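PDB 3K17: Lin0012 protein from Listeria innocua, which probably phosphorylates phosphomevalonate with ATP, a step of the mevalonate route to isopentenyl diphosphate. Local coordinates for residues Gln8-Tyr16 and Gly116-Ala126. Residues are numbered along the deposited sequence; the frame is centred on the assembly and turned at random.
Sequences QVKIPGKLY and GLGSSAAATVA
Ile11 points from strand 7-18 onto the first turns of helix 119-135. Ile11 CG1 lies against Ala126, 3.4 Å from Ala126 CA. Ile11 CD1 continues from there to Val125 CG1 at 3.8 Å. CG1 is anti to the carbonyl carbon (chi1 -56°), which puts CG2 anti to the backbone N. Ile11 CG2 lies against Ala122 O at 3.7 Å and also touches Val125 CG1. The isoleucine thus straddles three helix residues. Cys167 of helix 162-169 also touches it. At Gly13 and beyond, the strand meets the loop at Leu117. Leu117 O accepts a hydrogen bond from Lys14 N at 2.7 Å, nearly straight at the hydrogen (166°), with the donor above the carbonyl plane. Leu117 CD2 meets Leu15 CD2 at 3.6 Å, the two side chains crossing at a slant. The sequence GLGSSAA, with Gly118 as N-cap, is the glycine- and serine-rich motif that in GHMP kinases wraps the ATP phosphates, and it probably does so here. The contact joins this loop and the start of helix 119-135 to strand 7-18 of the mixed sheet. Lys14 runs past the loop. Its chain bends at chi2 (92°) and again at chi4, bringing Lys14 NZ round to 3.2 Å from Gly116 O. Lys14 CG and CE pass close beside the bare CA of Gly118. Ser166 and Leu32 touch Lys14 as well.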
loop_
_atom_site.group_PDB
_atom_site.type_symbol
_atom_site.label_atom_id
_atom_site.label_comp_id
_atom_site.label_asym_id
_atom_site.label_seq_id
_atom_site.Cartn_x
_atom_site.Cartn_y
_atom_site.Cartn_z
ATOM N N GLN A 8 37.302 -13.167 19.731
ATOM C CA GLN A 8 36.168 -13.432 20.610
ATOM C C GLN A 8 35.908 -12.256 21.538
ATOM O O GLN A 8 36.804 -11.815 22.259
ATOM C CB GLN A 8 36.407 -14.682 21.462
ATOM C CG GLN A 8 35.187 -15.084 22.292
ATOM C CD GLN A 8 35.521 -16.005 23.454
ATOM O OE1 GLN A 8 36.171 -15.598 24.420
ATOM N NE2 GLN A 8 35.078 -17.251 23.367
ATOM N N VAL A 9 34.681 -11.747 21.515
ATOM C CA VAL A 9 34.297 -10.624 22.370
ATOM C C VAL A 9 33.176 -11.055 23.312
ATOM O O VAL A 9 32.140 -11.557 22.874
ATOM C CB VAL A 9 33.807 -9.419 21.533
ATOM C CG1 VAL A 9 33.238 -8.339 22.453
ATOM C CG2 VAL A 9 34.962 -8.856 20.695
ATOM N N LYS A 10 33.390 -10.874 24.607
ATOM C CA LYS A 10 32.382 -11.228 25.591
ATOM C C LYS A 10 31.943 -9.971 26.310
ATOM O O LYS A 10 32.746 -9.308 26.971
ATOM C CB LYS A 10 32.921 -12.241 26.604
ATOM C CG LYS A 10 33.426 -13.525 25.972
ATOM C CD LYS A 10 33.915 -14.514 27.023
ATOM C CE LYS A 10 32.846 -15.532 27.364
ATOM N NZ LYS A 10 32.500 -16.376 26.175
ATOM N N ILE A 11 30.661 -9.653 26.162
ATOM C CA ILE A 11 30.067 -8.481 26.782
ATOM C C ILE A 11 29.143 -8.942 27.895
ATOM O O ILE A 11 28.234 -9.772 27.687
ATOM C CB ILE A 11 29.252 -7.655 25.760
ATOM C CG1 ILE A 11 30.138 -7.277 24.570
ATOM C CG2 ILE A 11 28.699 -6.409 26.422
ATOM C CD1 ILE A 11 31.447 -6.552 24.956
ATOM N N PRO A 12 29.360 -8.413 29.105
ATOM C CA PRO A 12 28.542 -8.777 30.259
ATOM C C PRO A 12 27.168 -8.122 30.203
ATOM O O PRO A 12 26.999 -7.075 29.575
ATOM C CB PRO A 12 29.371 -8.263 31.430
ATOM C CG PRO A 12 29.949 -6.983 30.861
ATOM C CD PRO A 12 30.383 -7.410 29.468
ATOM N N GLY A 13 26.195 -8.758 30.851
ATOM C CA GLY A 13 24.854 -8.210 30.919
ATOM C C GLY A 13 24.877 -7.112 31.972
ATOM O O GLY A 13 25.910 -6.893 32.606
ATOM N N LYS A 14 23.751 -6.439 32.181
ATOM C CA LYS A 14 23.702 -5.343 33.144
ATOM C C LYS A 14 22.496 -5.403 34.061
ATOM O O LYS A 14 21.483 -6.020 33.745
ATOM C CB LYS A 14 23.673 -4.003 32.403
ATOM C CG LYS A 14 22.353 -3.762 31.632
ATOM C CD LYS A 14 21.311 -2.993 32.466
ATOM C CE LYS A 14 19.877 -3.247 31.987
ATOM N NZ LYS A 14 19.387 -4.597 32.438
ATOM N N LEU A 15 22.618 -4.723 35.193
ATOM C CA LEU A 15 21.552 -4.637 36.172
ATOM C C LEU A 15 21.573 -3.262 36.811
ATOM O O LEU A 15 22.594 -2.850 37.366
ATOM C CB LEU A 15 21.733 -5.695 37.267
ATOM C CG LEU A 15 21.250 -7.113 36.948
ATOM C CD1 LEU A 15 21.618 -8.054 38.082
ATOM C CD2 LEU A 15 19.729 -7.086 36.733
ATOM N N TYR A 16 20.461 -2.541 36.712
ATOM C CA TYR A 16 20.365 -1.242 37.356
ATOM C C TYR A 16 20.318 -1.550 38.843
ATOM O O TYR A 16 19.701 -2.535 39.260
ATOM C CB TYR A 16 19.079 -0.528 36.944
ATOM C CG TYR A 16 19.233 0.325 35.708
ATOM C CD1 TYR A 16 19.755 1.616 35.797
ATOM C CD2 TYR A 16 18.902 -0.170 34.448
ATOM C CE1 TYR A 16 19.945 2.394 34.669
ATOM C CE2 TYR A 16 19.091 0.603 33.304
ATOM C CZ TYR A 16 19.615 1.884 33.425
ATOM O OH TYR A 16 19.821 2.656 32.306
ATOM N N GLY A 116 16.325 -10.168 31.357
ATOM C CA GLY A 116 16.183 -8.731 31.516
ATOM C C GLY A 116 17.534 -8.170 31.935
ATOM O O GLY A 116 17.625 -7.300 32.800
ATOM N N LEU A 117 18.592 -8.678 31.313
ATOM C CA LEU A 117 19.952 -8.249 31.621
ATOM C C LEU A 117 20.547 -7.307 30.577
ATOM O O LEU A 117 21.768 -7.171 30.481
ATOM C CB LEU A 117 20.838 -9.484 31.801
ATOM C CG LEU A 117 20.326 -10.338 32.974
ATOM C CD1 LEU A 117 21.072 -11.659 33.083
ATOM C CD2 LEU A 117 20.478 -9.519 34.249
ATOM N N GLY A 118 19.685 -6.656 29.796
ATOM C CA GLY A 118 20.160 -5.716 28.788
ATOM C C GLY A 118 20.571 -6.356 27.475
ATOM O O GLY A 118 21.565 -5.968 26.869
ATOM N N SER A 119 19.790 -7.330 27.018
ATOM C CA SER A 119 20.116 -8.017 25.777
ATOM C C SER A 119 20.437 -7.102 24.605
ATOM O O SER A 119 21.434 -7.309 23.929
ATOM C CB SER A 119 18.983 -8.977 25.392
ATOM O OG SER A 119 18.886 -10.030 26.336
ATOM N N SER A 120 19.612 -6.087 24.362
ATOM C CA SER A 120 19.849 -5.193 23.229
ATOM C C SER A 120 21.122 -4.357 23.384
ATOM O O SER A 120 21.878 -4.179 22.429
ATOM C CB SER A 120 18.630 -4.277 22.991
ATOM O OG SER A 120 18.376 -3.409 24.097
ATOM N N ALA A 121 21.366 -3.849 24.583
ATOM C CA ALA A 121 22.566 -3.052 24.820
ATOM C C ALA A 121 23.816 -3.922 24.670
ATOM O O ALA A 121 24.777 -3.539 24.002
ATOM C CB ALA A 121 22.518 -2.450 26.212
ATOM N N ALA A 122 23.795 -5.103 25.283
ATOM C CA ALA A 122 24.949 -5.995 25.226
ATOM C C ALA A 122 25.309 -6.390 23.800
ATOM O O ALA A 122 26.491 -6.463 23.438
ATOM C CB ALA A 122 24.695 -7.234 26.069
ATOM N N ALA A 123 24.294 -6.643 22.983
ATOM C CA ALA A 123 24.535 -7.022 21.598
ATOM C C ALA A 123 25.149 -5.841 20.852
ATOM O O ALA A 123 26.105 -5.992 20.083
ATOM C CB ALA A 123 23.216 -7.448 20.932
ATOM N N THR A 124 24.584 -4.661 21.070
ATOM C CA THR A 124 25.088 -3.456 20.428
ATOM C C THR A 124 26.575 -3.251 20.786
ATOM O O THR A 124 27.419 -3.023 19.916
ATOM C CB THR A 124 24.285 -2.227 20.883
ATOM O OG1 THR A 124 22.912 -2.394 20.513
ATOM C CG2 THR A 124 24.820 -0.960 20.229
ATOM N N VAL A 125 26.880 -3.338 22.072
ATOM C CA VAL A 125 28.253 -3.156 22.553
ATOM C C VAL A 125 29.197 -4.225 21.997
ATOM O O VAL A 125 30.358 -3.937 21.709
ATOM C CB VAL A 125 28.293 -3.156 24.110
ATOM C CG1 VAL A 125 29.733 -3.232 24.626
ATOM C CG2 VAL A 125 27.631 -1.878 24.632
ATOM N N ALA A 126 28.702 -5.452 21.830
ATOM C CA ALA A 126 29.523 -6.530 21.295
ATOM C C ALA A 126 29.916 -6.224 19.846
ATOM O O ALA A 126 31.072 -6.424 19.447
ATOM C CB ALA A 126 28.769 -7.870 21.374
#